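Local coordinates for EccC5 (Mycobacterium xenopi RIVM700367, PDB 7B9F), which is the FtsK/SpoIIIE-family ATPase component of the ESX-5 type VII secretion system and probably powers protein export across the mycobacterial inner membrane, at residues 25-30 with 102-107; 109-114 with 194-199; 268-273 with 410-415. All coordinates share one frame; numbering follows the deposited sequence.

Contacts 1 and 2 are neighbours on helix 97-132, which probably forms part of the EccC stalk. Their centres lie about 12 Å apart. They meet where Pro-26 CG of contact 1 packs 3.7 Å from Leu-196 CD2 of contact 2. Helix 97-132 thus carries the loop 25-30 at one level and helix 190-202 at the next. Contact 3 belongs to a separate part of the chain, the large mixed-sheet domain. Its centre is about 63 Å from that of contact 1 and about 51 Å from that of contact 2. The nearest atoms of contacts 2 and 3 are still about 40 Å apart.

Contact 1: residues 25-30 with 102-107; sequences TPLSVP and AMRAQF
Leu-27 and Phe-107 hold the first residues of segment 25-30, Thr-25 to Leu-27, against helix 97-132, the long helix of the probable stalk. Leu-27 reaches the helix with a single methyl, CD1. Its CG sits anti to the carbonyl carbon (chi1 -54°) and CD1 then continues straight out from CA (chi2 -179°). That methyl settles on the helix surface. Leu-27 CD1 lies 3.8 Å from Met-103 CB and 3.8 Å from Arg-104 N. Arg-104 CG adds a third contact, 3.9 Å from Leu-27 CD1. The Leu-27 and Met-103 side chains cross obliquely. Met-103 touches through its CB, and the rest of its chain is bent.

One turn further along the helix, Phe-107 takes over. Its ring corner CE1 is 3.6 Å from Thr-25 O and 3.9 Å from Pro-26 CA. Both backbone atoms approach the ring obliquely. Phe-107 therefore packs on main chain, while Leu-27 packs side chain on helix.

The loop follows strand 19-22, which pairs in parallel with strand 174-177, and passes between helix 97-132 and the region of helix 190-202. Pro-26 turns from the long helix and lies on Thr-192 and Leu-196 of the second helix. The CB of Thr-25 also points away from the long helix, and its OG1 is hydrogen-bonded to Gln-180 O.

Arg-104 meets Leu-27 through its backbone N and its CG. Its chain is extended from CG to NE, which carries the guanidinium away to acidic partners. NH2 forms a salt bridge with Glu-189 OE2, and NH1 forms one with Asp-101 OD1.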
ATOM      1  N   THR C  25      32.741  25.984  17.527  1.00109.48           N
ATOM      2  CA  THR C  25      34.158  25.654  17.582  1.00109.48           C
ATOM      3  C   THR C  25      34.350  24.201  17.998  1.00109.48           C
ATOM      4  O   THR C  25      33.792  23.775  19.012  1.00109.48           O
ATOM      5  CB  THR C  25      34.864  26.574  18.563  1.00109.48           C
ATOM      6  OG1 THR C  25      34.634  27.937  18.190  1.00109.48           O
ATOM      7  CG2 THR C  25      36.344  26.299  18.562  1.00109.48           C
ATOM      8  N   PRO C  26      35.121  23.418  17.251  1.00107.00           N
ATOM      9  CA  PRO C  26      35.335  22.017  17.615  1.00107.00           C
ATOM     10  C   PRO C  26      36.163  21.884  18.879  1.00107.00           C
ATOM     11  O   PRO C  26      36.854  22.808  19.307  1.00107.00           O
ATOM     12  CB  PRO C  26      36.090  21.451  16.414  1.00107.00           C
ATOM     13  CG  PRO C  26      35.778  22.365  15.313  1.00107.00           C
ATOM     14  CD  PRO C  26      35.660  23.718  15.921  1.00107.00           C
ATOM     15  N   LEU C  27      36.087  20.699  19.475  1.00110.26           N
ATOM     16  CA  LEU C  27      36.797  20.440  20.713  1.00110.26           C
ATOM     17  C   LEU C  27      38.290  20.289  20.453  1.00110.26           C
ATOM     18  O   LEU C  27      38.750  20.208  19.313  1.00110.26           O
ATOM     19  CB  LEU C  27      36.258  19.187  21.388  1.00110.26           C
ATOM     20  CG  LEU C  27      34.757  19.174  21.630  1.00110.26           C
ATOM     21  CD1 LEU C  27      34.374  17.893  22.324  1.00110.26           C
ATOM     22  CD2 LEU C  27      34.352  20.376  22.452  1.00110.26           C
ATOM     23  N   SER C  28      39.053  20.258  21.537  1.00115.34           N
ATOM     24  CA  SER C  28      40.497  20.112  21.479  1.00115.34           C
ATOM     25  C   SER C  28      40.941  19.087  22.504  1.00115.34           C
ATOM     26  O   SER C  28      40.325  18.955  23.562  1.00115.34           O
ATOM     27  CB  SER C  28      41.186  21.439  21.737  1.00115.34           C
ATOM     28  OG  SER C  28      40.559  22.469  21.000  1.00115.34           O
ATOM     29  N   VAL C  29      42.005  18.358  22.190  1.00120.58           N
ATOM     30  CA  VAL C  29      42.502  17.330  23.099  1.00120.58           C
ATOM     31  C   VAL C  29      44.024  17.249  23.008  1.00120.58           C
ATOM     32  O   VAL C  29      44.589  17.321  21.907  1.00120.58           O
ATOM     33  CB  VAL C  29      41.805  15.984  22.826  1.00120.58           C
ATOM     34  CG1 VAL C  29      42.163  15.415  21.464  1.00120.58           C
ATOM     35  CG2 VAL C  29      42.125  14.983  23.913  1.00120.58           C
ATOM     36  N   PRO C  30      44.733  17.187  24.131  1.00125.83           N
ATOM     37  CA  PRO C  30      46.189  17.049  24.085  1.00125.83           C
ATOM     38  C   PRO C  30      46.595  15.606  23.848  1.00125.83           C
ATOM     39  O   PRO C  30      46.003  14.682  24.425  1.00125.83           O
ATOM     40  CB  PRO C  30      46.631  17.529  25.472  1.00125.83           C
ATOM     41  CG  PRO C  30      45.470  17.244  26.344  1.00125.83           C
ATOM     42  CD  PRO C  30      44.247  17.441  25.499  1.00125.83           C
ATOM     43  N   ALA C 102      30.593  13.871  27.223  1.00104.16           N
ATOM     44  CA  ALA C 102      29.552  14.864  27.470  1.00104.16           C
ATOM     45  C   ALA C 102      29.753  16.099  26.605  1.00104.16           C
ATOM     46  O   ALA C 102      28.785  16.648  26.057  1.00104.16           O
ATOM     47  CB  ALA C 102      29.527  15.242  28.946  1.00104.16           C
ATOM     48  N   MET C 103      31.002  16.542  26.463  1.00108.89           N
ATOM     49  CA  MET C 103      31.280  17.682  25.597  1.00108.89           C
ATOM     50  C   MET C 103      30.936  17.369  24.148  1.00108.89           C
ATOM     51  O   MET C 103      30.384  18.220  23.435  1.00108.89           O
ATOM     52  CB  MET C 103      32.742  18.087  25.726  1.00108.89           C
ATOM     53  CG  MET C 103      33.084  18.705  27.058  1.00108.89           C
ATOM     54  SD  MET C 103      34.183  20.114  26.887  1.00108.89           S
ATOM     55  CE  MET C 103      35.724  19.284  26.517  1.00108.89           C
ATOM     56  N   ARG C 104      31.239  16.149  23.704  1.00103.14           N
ATOM     57  CA  ARG C 104      30.886  15.734  22.352  1.00103.14           C
ATOM     58  C   ARG C 104      29.378  15.746  22.145  1.00103.14           C
ATOM     59  O   ARG C 104      28.890  16.191  21.101  1.00103.14           O
ATOM     60  CB  ARG C 104      31.431  14.342  22.070  1.00103.14           C
ATOM     61  CG  ARG C 104      32.896  14.278  21.759  1.00103.14           C
ATOM     62  CD  ARG C 104      33.346  12.843  21.848  1.00103.14           C
ATOM     63  NE  ARG C 104      34.662  12.633  21.272  1.00103.14           N
ATOM     64  CZ  ARG C 104      35.434  11.595  21.559  1.00103.14           C
ATOM     65  NH1 ARG C 104      35.017  10.674  22.409  1.00103.14           N
ATOM     66  NH2 ARG C 104      36.620  11.477  20.990  1.00103.14           N
ATOM     67  N   ALA C 105      28.627  15.239  23.122  1.00101.46           N
ATOM     68  CA  ALA C 105      27.173  15.220  23.012  1.00101.46           C
ATOM     69  C   ALA C 105      26.608  16.628  22.913  1.00101.46           C
ATOM     70  O   ALA C 105      25.700  16.891  22.113  1.00101.46           O
ATOM     71  CB  ALA C 105      26.570  14.483  24.203  1.00101.46           C
ATOM     72  N   GLN C 106      27.128  17.548  23.729  1.00104.53           N
ATOM     73  CA  GLN C 106      26.665  18.931  23.669  1.00104.53           C
ATOM     74  C   GLN C 106      26.962  19.552  22.313  1.00104.53           C
ATOM     75  O   GLN C 106      26.117  20.259  21.742  1.00104.53           O
ATOM     76  CB  GLN C 106      27.310  19.749  24.779  1.00104.53           C
ATOM     77  CG  GLN C 106      26.782  19.417  26.152  1.00104.53           C
ATOM     78  CD  GLN C 106      27.471  20.208  27.238  1.00104.53           C
ATOM     79  OE1 GLN C 106      28.245  21.120  26.957  1.00104.53           O
ATOM     80  NE2 GLN C 106      27.198  19.860  28.487  1.00104.53           N
ATOM     81  N   PHE C 107      28.153  19.282  21.778  1.00104.40           N
ATOM     82  CA  PHE C 107      28.499  19.772  20.450  1.00104.40           C
ATOM     83  C   PHE C 107      27.543  19.231  19.398  1.00104.40           C
ATOM     84  O   PHE C 107      27.102  19.965  18.507  1.00104.40           O
ATOM     85  CB  PHE C 107      29.943  19.401  20.126  1.00104.40           C
ATOM     86  CG  PHE C 107      30.408  19.902  18.799  1.00104.40           C
ATOM     87  CD1 PHE C 107      30.978  21.147  18.687  1.00104.40           C
ATOM     88  CD2 PHE C 107      30.329  19.107  17.674  1.00104.40           C
ATOM     89  CE1 PHE C 107      31.412  21.609  17.471  1.00104.40           C
ATOM     90  CE2 PHE C 107      30.768  19.563  16.461  1.00104.40           C
ATOM     91  CZ  PHE C 107      31.310  20.813  16.359  1.00104.40           C
TER

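Contact 2: residues 109-114 with 194-199; sequences LMLDML and KALQEF
Leu-111 and Phe-199 both place CG anti to the backbone N, with chi1 of -162° and -168°. Each side chain is thereby sent across to the opposite helix. The two slide past each other in opposite directions.

Leu-111 uses both of its methyls. Its CD1 meets the ring of Phe-199, 3.6 Å from ring atom CD2 and 3.9 Å from ring atom CG. The methyl approaches the ring obliquely. Leu-111 CD1 also reaches Leu-196 CD1, at 4.2 Å. The other branch, Leu-111 CD2, goes to Ala-195 CB, 4.0 Å away. One leucine therefore touches three residues of helix 190-202.

The far end of the phenylalanine ring lies against the long helix itself. Phe-199 CE2 is 3.7 Å from Leu-111 O, and Phe-199 CZ is 3.9 Å from Leu-114 CB. The ring thus bridges two points, one turn apart, on residues 109-114. Trp-176 meets it edge-to-face, and Arg-115 also touches it. Leu-196 also rests on Pro-179.

The axes of the two short segments are 11.5 Å apart, and their directions differ by only 6°. At this spacing the large side chains do the bridging and the backbones stay well apart. The arrangement is a parallel helix pair with an apolar seam, joining helix 190-202 to helix 97-132 in the probable stalk.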
ATOM      1  N   LEU C 109      24.445  18.160  19.730  1.00104.71           N
ATOM      2  CA  LEU C 109      23.130  18.782  19.839  1.00104.71           C
ATOM      3  C   LEU C 109      23.126  20.194  19.275  1.00104.71           C
ATOM      4  O   LEU C 109      22.157  20.598  18.618  1.00104.71           O
ATOM      5  CB  LEU C 109      22.660  18.796  21.284  1.00104.71           C
ATOM      6  CG  LEU C 109      22.314  17.419  21.819  1.00104.71           C
ATOM      7  CD1 LEU C 109      21.847  17.534  23.250  1.00104.71           C
ATOM      8  CD2 LEU C 109      21.248  16.796  20.948  1.00104.71           C
ATOM      9  N   MET C 110      24.185  20.967  19.528  1.00110.15           N
ATOM     10  CA  MET C 110      24.267  22.300  18.934  1.00110.15           C
ATOM     11  C   MET C 110      24.282  22.212  17.413  1.00110.15           C
ATOM     12  O   MET C 110      23.634  23.010  16.714  1.00110.15           O
ATOM     13  CB  MET C 110      25.504  23.028  19.451  1.00110.15           C
ATOM     14  CG  MET C 110      25.411  23.364  20.927  1.00110.15           C
ATOM     15  SD  MET C 110      26.944  23.924  21.692  1.00110.15           S
ATOM     16  CE  MET C 110      27.742  24.730  20.314  1.00110.15           C
ATOM     17  N   LEU C 111      24.996  21.220  16.889  1.00103.68           N
ATOM     18  CA  LEU C 111      25.060  21.021  15.449  1.00103.68           C
ATOM     19  C   LEU C 111      23.693  20.666  14.875  1.00103.68           C
ATOM     20  O   LEU C 111      23.324  21.133  13.794  1.00103.68           O
ATOM     21  CB  LEU C 111      26.080  19.935  15.142  1.00103.68           C
ATOM     22  CG  LEU C 111      26.591  19.877  13.720  1.00103.68           C
ATOM     23  CD1 LEU C 111      27.360  21.136  13.446  1.00103.68           C
ATOM     24  CD2 LEU C 111      27.477  18.674  13.565  1.00103.68           C
ATOM     25  N   ASP C 112      22.920  19.850  15.593  1.00103.23           N
ATOM     26  CA  ASP C 112      21.574  19.513  15.133  1.00103.23           C
ATOM     27  C   ASP C 112      20.643  20.719  15.167  1.00103.23           C
ATOM     28  O   ASP C 112      19.756  20.850  14.313  1.00103.23           O
ATOM     29  CB  ASP C 112      21.005  18.376  15.967  1.00103.23           C
ATOM     30  CG  ASP C 112      21.590  17.041  15.589  1.00103.23           C
ATOM     31  OD1 ASP C 112      22.739  17.016  15.109  1.00103.23           O
ATOM     32  OD2 ASP C 112      20.901  16.017  15.769  1.00103.23           O
ATOM     33  N   MET C 113      20.807  21.595  16.161  1.00104.75           N
ATOM     34  CA  MET C 113      20.024  22.827  16.176  1.00104.75           C
ATOM     35  C   MET C 113      20.318  23.675  14.945  1.00104.75           C
ATOM     36  O   MET C 113      19.399  24.199  14.294  1.00104.75           O
ATOM     37  CB  MET C 113      20.316  23.624  17.441  1.00104.75           C
ATOM     38  CG  MET C 113      19.889  22.960  18.737  1.00104.75           C
ATOM     39  SD  MET C 113      18.121  22.652  18.883  1.00104.75           S
ATOM     40  CE  MET C 113      18.031  20.897  18.534  1.00104.75           C
ATOM     41  N   LEU C 114      21.598  23.792  14.591  1.00102.43           N
ATOM     42  CA  LEU C 114      21.941  24.515  13.372  1.00102.43           C
ATOM     43  C   LEU C 114      21.370  23.827  12.141  1.00102.43           C
ATOM     44  O   LEU C 114      20.948  24.496  11.193  1.00102.43           O
ATOM     45  CB  LEU C 114      23.448  24.663  13.240  1.00102.43           C
ATOM     46  CG  LEU C 114      24.137  25.396  14.375  1.00102.43           C
ATOM     47  CD1 LEU C 114      25.543  25.702  13.958  1.00102.43           C
ATOM     48  CD2 LEU C 114      23.394  26.668  14.709  1.00102.43           C
ATOM     49  N   LYS C 194      35.414  15.987  12.309  1.00106.30           N
ATOM     50  CA  LYS C 194      34.831  15.323  11.150  1.00106.30           C
ATOM     51  C   LYS C 194      33.372  15.715  10.966  1.00106.30           C
ATOM     52  O   LYS C 194      32.909  15.886   9.835  1.00106.30           O
ATOM     53  CB  LYS C 194      34.963  13.811  11.289  1.00106.30           C
ATOM     54  CG  LYS C 194      34.648  13.028  10.025  1.00106.30           C
ATOM     55  CD  LYS C 194      35.188  13.723   8.785  1.00106.30           C
ATOM     56  CE  LYS C 194      35.003  12.878   7.540  1.00106.30           C
ATOM     57  NZ  LYS C 194      35.660  11.553   7.653  1.00106.30           N
ATOM     58  N   ALA C 195      32.629  15.853  12.063  1.00103.84           N
ATOM     59  CA  ALA C 195      31.227  16.238  11.956  1.00103.84           C
ATOM     60  C   ALA C 195      31.083  17.653  11.426  1.00103.84           C
ATOM     61  O   ALA C 195      30.185  17.934  10.629  1.00103.84           O
ATOM     62  CB  ALA C 195      30.535  16.098  13.307  1.00103.84           C
ATOM     63  N   LEU C 196      31.964  18.561  11.847  1.00104.86           N
ATOM     64  CA  LEU C 196      31.911  19.917  11.319  1.00104.86           C
ATOM     65  C   LEU C 196      32.318  19.948   9.856  1.00104.86           C
ATOM     66  O   LEU C 196      31.763  20.722   9.068  1.00104.86           O
ATOM     67  CB  LEU C 196      32.804  20.837  12.138  1.00104.86           C
ATOM     68  CG  LEU C 196      32.521  22.302  11.847  1.00104.86           C
ATOM     69  CD1 LEU C 196      31.115  22.630  12.274  1.00104.86           C
ATOM     70  CD2 LEU C 196      33.511  23.184  12.553  1.00104.86           C
ATOM     71  N   GLN C 197      33.292  19.117   9.484  1.00112.93           N
ATOM     72  CA  GLN C 197      33.646  18.927   8.084  1.00112.93           C
ATOM     73  C   GLN C 197      32.439  18.521   7.255  1.00112.93           C
ATOM     74  O   GLN C 197      32.160  19.108   6.205  1.00112.93           O
ATOM     75  CB  GLN C 197      34.724  17.856   7.991  1.00112.93           C
ATOM     76  CG  GLN C 197      35.528  17.859   6.738  1.00112.93           C
ATOM     77  CD  GLN C 197      36.929  17.381   7.002  1.00112.93           C
ATOM     78  OE1 GLN C 197      37.610  17.894   7.889  1.00112.93           O
ATOM     79  NE2 GLN C 197      37.371  16.386   6.247  1.00112.93           N
ATOM     80  N   GLU C 198      31.707  17.511   7.724  1.00108.23           N
ATOM     81  CA  GLU C 198      30.555  17.015   6.981  1.00108.23           C
ATOM     82  C   GLU C 198      29.447  18.057   6.916  1.00108.23           C
ATOM     83  O   GLU C 198      28.786  18.201   5.882  1.00108.23           O
ATOM     84  CB  GLU C 198      30.038  15.732   7.616  1.00108.23           C
ATOM     85  CG  GLU C 198      31.006  14.573   7.529  1.00108.23           C
ATOM     86  CD  GLU C 198      31.236  14.098   6.118  1.00108.23           C
ATOM     87  OE1 GLU C 198      30.304  14.190   5.302  1.00108.23           O
ATOM     88  OE2 GLU C 198      32.352  13.629   5.819  1.00108.23           O
ATOM     89  N   PHE C 199      29.222  18.780   8.016  1.00100.09           N
ATOM     90  CA  PHE C 199      28.224  19.842   8.023  1.00100.09           C
ATOM     91  C   PHE C 199      28.563  20.916   7.004  1.00100.09           C
ATOM     92  O   PHE C 199      27.690  21.392   6.276  1.00100.09           O
ATOM     93  CB  PHE C 199      28.115  20.454   9.417  1.00100.09           C
ATOM     94  CG  PHE C 199      26.928  21.352   9.598  1.00100.09           C
ATOM     95  CD1 PHE C 199      26.970  22.673   9.206  1.00100.09           C
ATOM     96  CD2 PHE C 199      25.784  20.883  10.195  1.00100.09           C
ATOM     97  CE1 PHE C 199      25.885  23.487   9.373  1.00100.09           C
ATOM     98  CE2 PHE C 199      24.698  21.695  10.368  1.00100.09           C
ATOM     99  CZ  PHE C 199      24.750  22.999   9.958  1.00100.09           C
TER

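Contact 3: residues 268-273 with 410-415; sequences IPHFGD and HQMAHW
Pro-269, Ile-268 and Met-412 make the apolar part of the contact. Met-412, near the C-terminal end of the helix that begins at 402, places CG anti to its backbone N (chi1 -173°). This sets CG beside Pro-269 and Ile-268. The bend at chi2 (66°) then directs the sulfur and CE to His-270. Pro-269 CD is 3.7 Å from Met-412 CG, and Pro-269 lies slantwise across Met-412. Ile-268 CD1 is 3.9 Å from Met-412 CG and stands about as close to Met-412 CB. The isoleucine and methionine side chains cross at about a right angle. Ile-268 also rests on Phe-408 and Ala-409 of the same helix, and on Ala-242 of helix 227-244.

The contact lies beside the large mixed sheet, whose central strands run parallel. Segment 268-273 leads into strand 272-273, which flanks strand 282-287. Helix 402-412 packs against the loop that leads into strand 272-273, an outermost strand of the sheet within this chain. The contact thus ties the last modelled helix to the sheet's edge region.

A second kind of contact is made by a ring. The Met-412 methyl CE comes to the edge of the His-270 imidazole, near its plane, 3.9 Å from His-270 CE1. The methionine thus ends against the rim of the ring. NE2, next to CE1 in the ring, is hydrogen-bonded to His-245 O.

The third kind involves main chain. Pro-269 CG lies 4.0 Å from Met-412 O and 4.2 Å from Trp-415 O, so the proline ring sits against the carbonyls at both ends of the type I turn Met-412 to Trp-415. On its own segment, Pro-269 O accepts a bond from Gly-272 N at 3.0 Å.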
ATOM      1  N   ILE C 268       0.384  29.436 -29.613  1.00 82.10           N
ATOM      2  CA  ILE C 268       0.875  30.349 -28.570  1.00 82.10           C
ATOM      3  C   ILE C 268       0.719  31.791 -29.037  1.00 82.10           C
ATOM      4  O   ILE C 268       1.027  32.092 -30.199  1.00 82.10           O
ATOM      5  CB  ILE C 268       2.331  30.029 -28.244  1.00 82.10           C
ATOM      6  CG1 ILE C 268       2.457  28.601 -27.741  1.00 82.10           C
ATOM      7  CG2 ILE C 268       2.878  30.970 -27.209  1.00 82.10           C
ATOM      8  CD1 ILE C 268       1.856  28.398 -26.399  1.00 82.10           C
ATOM      9  N   PRO C 269       0.229  32.701 -28.192  1.00 82.48           N
ATOM     10  CA  PRO C 269       0.045  34.084 -28.639  1.00 82.48           C
ATOM     11  C   PRO C 269       1.338  34.823 -28.878  1.00 82.48           C
ATOM     12  O   PRO C 269       1.361  35.744 -29.700  1.00 82.48           O
ATOM     13  CB  PRO C 269      -0.740  34.720 -27.489  1.00 82.48           C
ATOM     14  CG  PRO C 269      -1.413  33.604 -26.848  1.00 82.48           C
ATOM     15  CD  PRO C 269      -0.428  32.481 -26.903  1.00 82.48           C
ATOM     16  N   HIS C 270       2.411  34.462 -28.176  1.00 85.26           N
ATOM     17  CA  HIS C 270       3.653  35.217 -28.277  1.00 85.26           C
ATOM     18  C   HIS C 270       4.301  35.111 -29.641  1.00 85.26           C
ATOM     19  O   HIS C 270       5.140  35.947 -29.976  1.00 85.26           O
ATOM     20  CB  HIS C 270       4.643  34.770 -27.208  1.00 85.26           C
ATOM     21  CG  HIS C 270       4.084  34.777 -25.823  1.00 85.26           C
ATOM     22  ND1 HIS C 270       3.120  33.892 -25.400  1.00 85.26           N
ATOM     23  CD2 HIS C 270       4.348  35.577 -24.766  1.00 85.26           C
ATOM     24  CE1 HIS C 270       2.816  34.146 -24.141  1.00 85.26           C
ATOM     25  NE2 HIS C 270       3.548  35.163 -23.733  1.00 85.26           N
ATOM     26  N   PHE C 271       3.934  34.126 -30.440  1.00 80.78           N
ATOM     27  CA  PHE C 271       4.481  34.021 -31.777  1.00 80.78           C
ATOM     28  C   PHE C 271       3.716  34.863 -32.779  1.00 80.78           C
ATOM     29  O   PHE C 271       4.089  34.897 -33.950  1.00 80.78           O
ATOM     30  CB  PHE C 271       4.489  32.568 -32.233  1.00 80.78           C
ATOM     31  CG  PHE C 271       5.450  31.711 -31.487  1.00 80.78           C
ATOM     32  CD1 PHE C 271       5.117  31.181 -30.265  1.00 80.78           C
ATOM     33  CD2 PHE C 271       6.689  31.433 -32.009  1.00 80.78           C
ATOM     34  CE1 PHE C 271       6.000  30.395 -29.577  1.00 80.78           C
ATOM     35  CE2 PHE C 271       7.574  30.647 -31.321  1.00 80.78           C
ATOM     36  CZ  PHE C 271       7.228  30.127 -30.106  1.00 80.78           C
ATOM     37  N   GLY C 272       2.667  35.544 -32.352  1.00 88.79           N
ATOM     38  CA  GLY C 272       1.899  36.348 -33.270  1.00 88.79           C
ATOM     39  C   GLY C 272       2.599  37.626 -33.666  1.00 88.79           C
ATOM     40  O   GLY C 272       2.911  38.458 -32.814  1.00 88.79           O
ATOM     41  N   ASP C 273       2.859  37.790 -34.951  1.00100.03           N
ATOM     42  CA  ASP C 273       3.423  39.032 -35.452  1.00100.03           C
ATOM     43  C   ASP C 273       2.315  40.061 -35.583  1.00100.03           C
ATOM     44  O   ASP C 273       1.376  39.846 -36.354  1.00100.03           O
ATOM     45  CB  ASP C 273       4.085  38.800 -36.799  1.00100.03           C
ATOM     46  CG  ASP C 273       4.906  39.979 -37.264  1.00100.03           C
ATOM     47  OD1 ASP C 273       5.024  40.971 -36.522  1.00100.03           O
ATOM     48  OD2 ASP C 273       5.449  39.909 -38.385  1.00100.03           O
ATOM     49  N   HIS C 410      -2.587  24.449 -26.628  1.00 88.80           N
ATOM     50  CA  HIS C 410      -4.034  24.523 -26.774  1.00 88.80           C
ATOM     51  C   HIS C 410      -4.666  25.258 -25.606  1.00 88.80           C
ATOM     52  O   HIS C 410      -5.601  26.040 -25.796  1.00 88.80           O
ATOM     53  CB  HIS C 410      -4.645  23.135 -26.913  1.00 88.80           C
ATOM     54  CG  HIS C 410      -4.523  22.554 -28.284  1.00 88.80           C
ATOM     55  ND1 HIS C 410      -3.335  22.081 -28.791  1.00 88.80           N
ATOM     56  CD2 HIS C 410      -5.439  22.400 -29.266  1.00 88.80           C
ATOM     57  CE1 HIS C 410      -3.531  21.635 -30.018  1.00 88.80           C
ATOM     58  NE2 HIS C 410      -4.797  21.824 -30.333  1.00 88.80           N
ATOM     59  N   GLN C 411      -4.180  25.016 -24.388  1.00 88.41           N
ATOM     60  CA  GLN C 411      -4.691  25.762 -23.243  1.00 88.41           C
ATOM     61  C   GLN C 411      -4.381  27.244 -23.371  1.00 88.41           C
ATOM     62  O   GLN C 411      -5.210  28.093 -23.038  1.00 88.41           O
ATOM     63  CB  GLN C 411      -4.091  25.227 -21.951  1.00 88.41           C
ATOM     64  CG  GLN C 411      -4.701  23.956 -21.457  1.00 88.41           C
ATOM     65  CD  GLN C 411      -5.919  24.183 -20.605  1.00 88.41           C
ATOM     66  OE1 GLN C 411      -6.552  25.233 -20.668  1.00 88.41           O
ATOM     67  NE2 GLN C 411      -6.261  23.192 -19.794  1.00 88.41           N
ATOM     68  N   MET C 412      -3.184  27.568 -23.848  1.00 90.12           N
ATOM     69  CA  MET C 412      -2.714  28.946 -23.846  1.00 90.12           C
ATOM     70  C   MET C 412      -3.420  29.773 -24.906  1.00 90.12           C
ATOM     71  O   MET C 412      -3.550  30.989 -24.758  1.00 90.12           O
ATOM     72  CB  MET C 412      -1.207  28.950 -24.079  1.00 90.12           C
ATOM     73  CG  MET C 412      -0.503  30.263 -23.947  1.00 90.12           C
ATOM     74  SD  MET C 412      -0.563  30.844 -22.260  1.00 90.12           S
ATOM     75  CE  MET C 412      -0.341  32.588 -22.531  1.00 90.12           C
ATOM     76  N   ALA C 413      -3.862  29.137 -25.988  1.00 85.08           N
ATOM     77  CA  ALA C 413      -4.476  29.842 -27.104  1.00 85.08           C
ATOM     78  C   ALA C 413      -5.850  30.391 -26.781  1.00 85.08           C
ATOM     79  O   ALA C 413      -6.389  31.166 -27.571  1.00 85.08           O
ATOM     80  CB  ALA C 413      -4.588  28.915 -28.305  1.00 85.08           C
ATOM     81  N   HIS C 414      -6.431  29.989 -25.657  1.00 90.13           N
ATOM     82  CA  HIS C 414      -7.764  30.421 -25.278  1.00 90.13           C
ATOM     83  C   HIS C 414      -7.792  31.880 -24.840  1.00 90.13           C
ATOM     84  O   HIS C 414      -8.862  32.490 -24.855  1.00 90.13           O
ATOM     85  CB  HIS C 414      -8.261  29.484 -24.172  1.00 90.13           C
ATOM     86  CG  HIS C 414      -9.673  29.709 -23.736  1.00 90.13           C
ATOM     87  ND1 HIS C 414     -10.131  30.908 -23.234  1.00 90.13           N
ATOM     88  CD2 HIS C 414     -10.729  28.865 -23.702  1.00 90.13           C
ATOM     89  CE1 HIS C 414     -11.410  30.798 -22.925  1.00 90.13           C
ATOM     90  NE2 HIS C 414     -11.797  29.567 -23.200  1.00 90.13           N
ATOM     91  N   TRP C 415      -6.650  32.458 -24.477  1.00 83.03           N
ATOM     92  CA  TRP C 415      -6.597  33.696 -23.715  1.00 83.03           C
ATOM     93  C   TRP C 415      -6.051  34.850 -24.543  1.00 83.03           C
ATOM     94  O   TRP C 415      -5.147  34.671 -25.360  1.00 83.03           O
ATOM     95  CB  TRP C 415      -5.742  33.508 -22.479  1.00 83.03           C
ATOM     96  CG  TRP C 415      -6.323  32.543 -21.542  1.00 83.03           C
ATOM     97  CD1 TRP C 415      -5.948  31.256 -21.370  1.00 83.03           C
ATOM     98  CD2 TRP C 415      -7.405  32.770 -20.649  1.00 83.03           C
ATOM     99  NE1 TRP C 415      -6.714  30.666 -20.406  1.00 83.03           N
ATOM    100  CE2 TRP C 415      -7.620  31.580 -19.947  1.00 83.03           C
ATOM    101  CE3 TRP C 415      -8.207  33.873 -20.364  1.00 83.03           C
ATOM    102  CZ2 TRP C 415      -8.606  31.454 -18.986  1.00 83.03           C
ATOM    103  CZ3 TRP C 415      -9.181  33.747 -19.411  1.00 83.03           C
ATOM    104  CH2 TRP C 415      -9.375  32.549 -18.732  1.00 83.03           C
TER